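PDB 3LHL: putative agmatinase from Clostridium difficile, which probably catalyses the manganese-dependent hydrolysis of agmatine to putrescine and urea. Local coordinates for residues A[96-101]-A[123-128]. Numbering follows the deposited sequence.
With MN (manganese (II) ion), chain B; MN (manganese (II) ion), chain C.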
loop_
_atom_site.group_PDB
_atom_site.type_symbol
_atom_site.label_atom_id
_atom_site.label_comp_id
_atom_site.label_asym_id
_atom_site.label_seq_id
_atom_site.Cartn_x
_atom_site.Cartn_y
_atom_site.Cartn_z
ATOM N N GLY A 96 -4.760 0.386 -8.127
ATOM C CA GLY A 96 -5.222 1.677 -8.556
ATOM C C GLY A 96 -5.666 2.282 -7.237
ATOM O O GLY A 96 -4.847 2.452 -6.336
ATOM N N GLU A 97 -6.957 2.558 -7.089
ATOM C CA GLU A 97 -7.440 3.168 -5.855
ATOM C C GLU A 97 -7.201 2.333 -4.601
ATOM O O GLU A 97 -6.991 1.114 -4.662
ATOM C CB GLU A 97 -8.917 3.524 -5.971
ATOM C CG GLU A 97 -9.837 2.354 -6.115
ATOM C CD GLU A 97 -11.287 2.786 -6.120
ATOM O OE1 GLU A 97 -11.685 3.522 -7.054
ATOM O OE2 GLU A 97 -12.023 2.394 -5.188
ATOM N N HIS A 98 -7.250 3.003 -3.458
ATOM C CA HIS A 98 -6.989 2.355 -2.181
ATOM C C HIS A 98 -8.003 1.291 -1.758
ATOM O O HIS A 98 -7.719 0.474 -0.892
ATOM C CB HIS A 98 -6.856 3.421 -1.092
ATOM C CG HIS A 98 -5.859 3.073 -0.031
ATOM N ND1 HIS A 98 -5.358 4.003 0.853
ATOM C CD2 HIS A 98 -5.271 1.897 0.286
ATOM C CE1 HIS A 98 -4.501 3.416 1.667
ATOM N NE2 HIS A 98 -4.431 2.138 1.345
ATOM N N LEU A 99 -9.177 1.275 -2.375
ATOM C CA LEU A 99 -10.171 0.280 -1.986
ATOM C C LEU A 99 -9.701 -1.160 -2.230
ATOM O O LEU A 99 -10.107 -2.067 -1.506
ATOM C CB LEU A 99 -11.498 0.532 -2.709
ATOM C CG LEU A 99 -12.676 -0.361 -2.295
ATOM C CD1 LEU A 99 -12.929 -0.265 -0.792
ATOM C CD2 LEU A 99 -13.911 0.060 -3.068
ATOM N N VAL A 100 -8.838 -1.368 -3.227
ATOM C CA VAL A 100 -8.346 -2.715 -3.532
ATOM C C VAL A 100 -7.696 -3.376 -2.318
ATOM O O VAL A 100 -7.583 -4.599 -2.251
ATOM C CB VAL A 100 -7.306 -2.721 -4.697
ATOM C CG1 VAL A 100 -7.906 -2.085 -5.944
ATOM C CG2 VAL A 100 -6.035 -2.010 -4.275
ATOM N N THR A 101 -7.266 -2.555 -1.368
ATOM C CA THR A 101 -6.635 -3.042 -0.153
ATOM C C THR A 101 -7.597 -3.816 0.762
ATOM O O THR A 101 -7.179 -4.736 1.469
ATOM C CB THR A 101 -6.027 -1.860 0.639
ATOM O OG1 THR A 101 -4.936 -1.304 -0.105
ATOM C CG2 THR A 101 -5.530 -2.314 2.007
ATOM N N HIS A 123 -4.135 10.998 3.577
ATOM C CA HIS A 123 -5.502 11.016 4.091
ATOM C C HIS A 123 -5.768 9.927 5.128
ATOM O O HIS A 123 -5.181 8.841 5.073
ATOM C CB HIS A 123 -6.491 10.865 2.930
ATOM C CG HIS A 123 -6.162 11.730 1.756
ATOM N ND1 HIS A 123 -5.303 11.326 0.754
ATOM C CD2 HIS A 123 -6.502 13.009 1.468
ATOM C CE1 HIS A 123 -5.128 12.322 -0.097
ATOM N NE2 HIS A 123 -5.843 13.355 0.315
ATOM N N THR A 124 -6.670 10.224 6.061
ATOM C CA THR A 124 -7.035 9.289 7.120
ATOM C C THR A 124 -7.778 8.067 6.578
ATOM O O THR A 124 -7.538 6.940 7.016
ATOM C CB THR A 124 -7.950 9.960 8.188
ATOM O OG1 THR A 124 -9.254 10.181 7.632
ATOM C CG2 THR A 124 -7.365 11.298 8.650
ATOM N N ASP A 125 -8.675 8.296 5.621
ATOM C CA ASP A 125 -9.471 7.214 5.047
ATOM C C ASP A 125 -10.360 6.584 6.122
ATOM O O ASP A 125 -10.754 5.424 6.020
ATOM C CB ASP A 125 -8.565 6.139 4.435
ATOM C CG ASP A 125 -7.974 6.564 3.108
ATOM O OD1 ASP A 125 -8.397 7.613 2.580
ATOM O OD2 ASP A 125 -7.094 5.845 2.589
ATOM N N LEU A 126 -10.680 7.362 7.153
ATOM C CA LEU A 126 -11.498 6.860 8.243
ATOM C C LEU A 126 -12.991 7.177 8.148
ATOM O O LEU A 126 -13.781 6.670 8.942
ATOM C CB LEU A 126 -10.944 7.367 9.576
ATOM C CG LEU A 126 -9.667 6.687 10.082
ATOM C CD1 LEU A 126 -9.226 7.312 11.392
ATOM C CD2 LEU A 126 -9.929 5.195 10.276
ATOM N N ARG A 127 -13.402 7.995 7.188
ATOM C CA ARG A 127 -14.823 8.305 7.109
ATOM C C ARG A 127 -15.645 7.058 6.789
ATOM O O ARG A 127 -15.185 6.153 6.089
ATOM C CB ARG A 127 -15.088 9.416 6.089
ATOM C CG ARG A 127 -14.883 9.059 4.636
ATOM C CD ARG A 127 -14.946 10.342 3.813
ATOM N NE ARG A 127 -13.856 11.240 4.189
ATOM C CZ ARG A 127 -13.812 12.539 3.912
ATOM N NH1 ARG A 127 -14.805 13.120 3.252
ATOM N NH2 ARG A 127 -12.763 13.256 4.294
ATOM N N GLU A 128 -16.859 7.020 7.333
ATOM C CA GLU A 128 -17.775 5.897 7.161
ATOM C C GLU A 128 -18.235 5.735 5.712
ATOM O O GLU A 128 -18.362 4.618 5.216
ATOM C CB GLU A 128 -18.978 6.086 8.089
ATOM C CG GLU A 128 -20.009 4.955 8.077
ATOM C CD GLU A 128 -19.424 3.595 8.437
ATOM O OE1 GLU A 128 -18.474 3.532 9.247
ATOM O OE2 GLU A 128 -19.931 2.582 7.919
HETATM MN MN MN B . -5.611 6.211 0.806
HETATM MN MN MN C . -4.548 9.146 0.008
#
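The binuclear manganese site of the arginase family brings together His-98 and Asp-125, a case of two loops joined through a shared cation. The manganese of chain B sits between them, 2.2 Å from His-98 ND1 and 2.3 Å from Asp-125 OD2. These two ligand atoms, 3.1 Å apart, are neighbours in one coordination shell and not hydrogen-bonded; they subtend about 84° at the metal. The carboxylate approaches the imidazole obliquely, the two planes turned 71° from each other. Asp-125 binds through one oxygen: its OD1 stays 3.6 Å from the same ion. With CG turned anti to the carbonyl carbon (chi1 -76°), the Asp-125 carboxylate swings toward the metal and presents OD2. On the other side of the His-98 ring, NE2 is hydrogen-bonded to Thr-200, a second-shell contact that helps fix the ring's rotation while ND1 faces the manganese.

As in other parallel alpha/beta folds, the ligands come from loops at the C-terminal ends of strands: residues 96-101 follow strand 90-95 and residues 123-128 follow strand 115-120. The second loop also serves the neighbouring ion, with His-123 ND1 2.4 Å from the manganese of chain C. The manganese of chain B lies 3.2 Å from the manganese of chain C. Asp-121 bridges them, its OD2 on the first ion and OD1 on the second, and Asp-202 OD2 binds both, while Asp-204 completes the protein ligands of the second. Just before Asp-125, Thr-124 forms an ST turn in which OG1 accepts a hydrogen bond from Leu-126 N (3.2 Å).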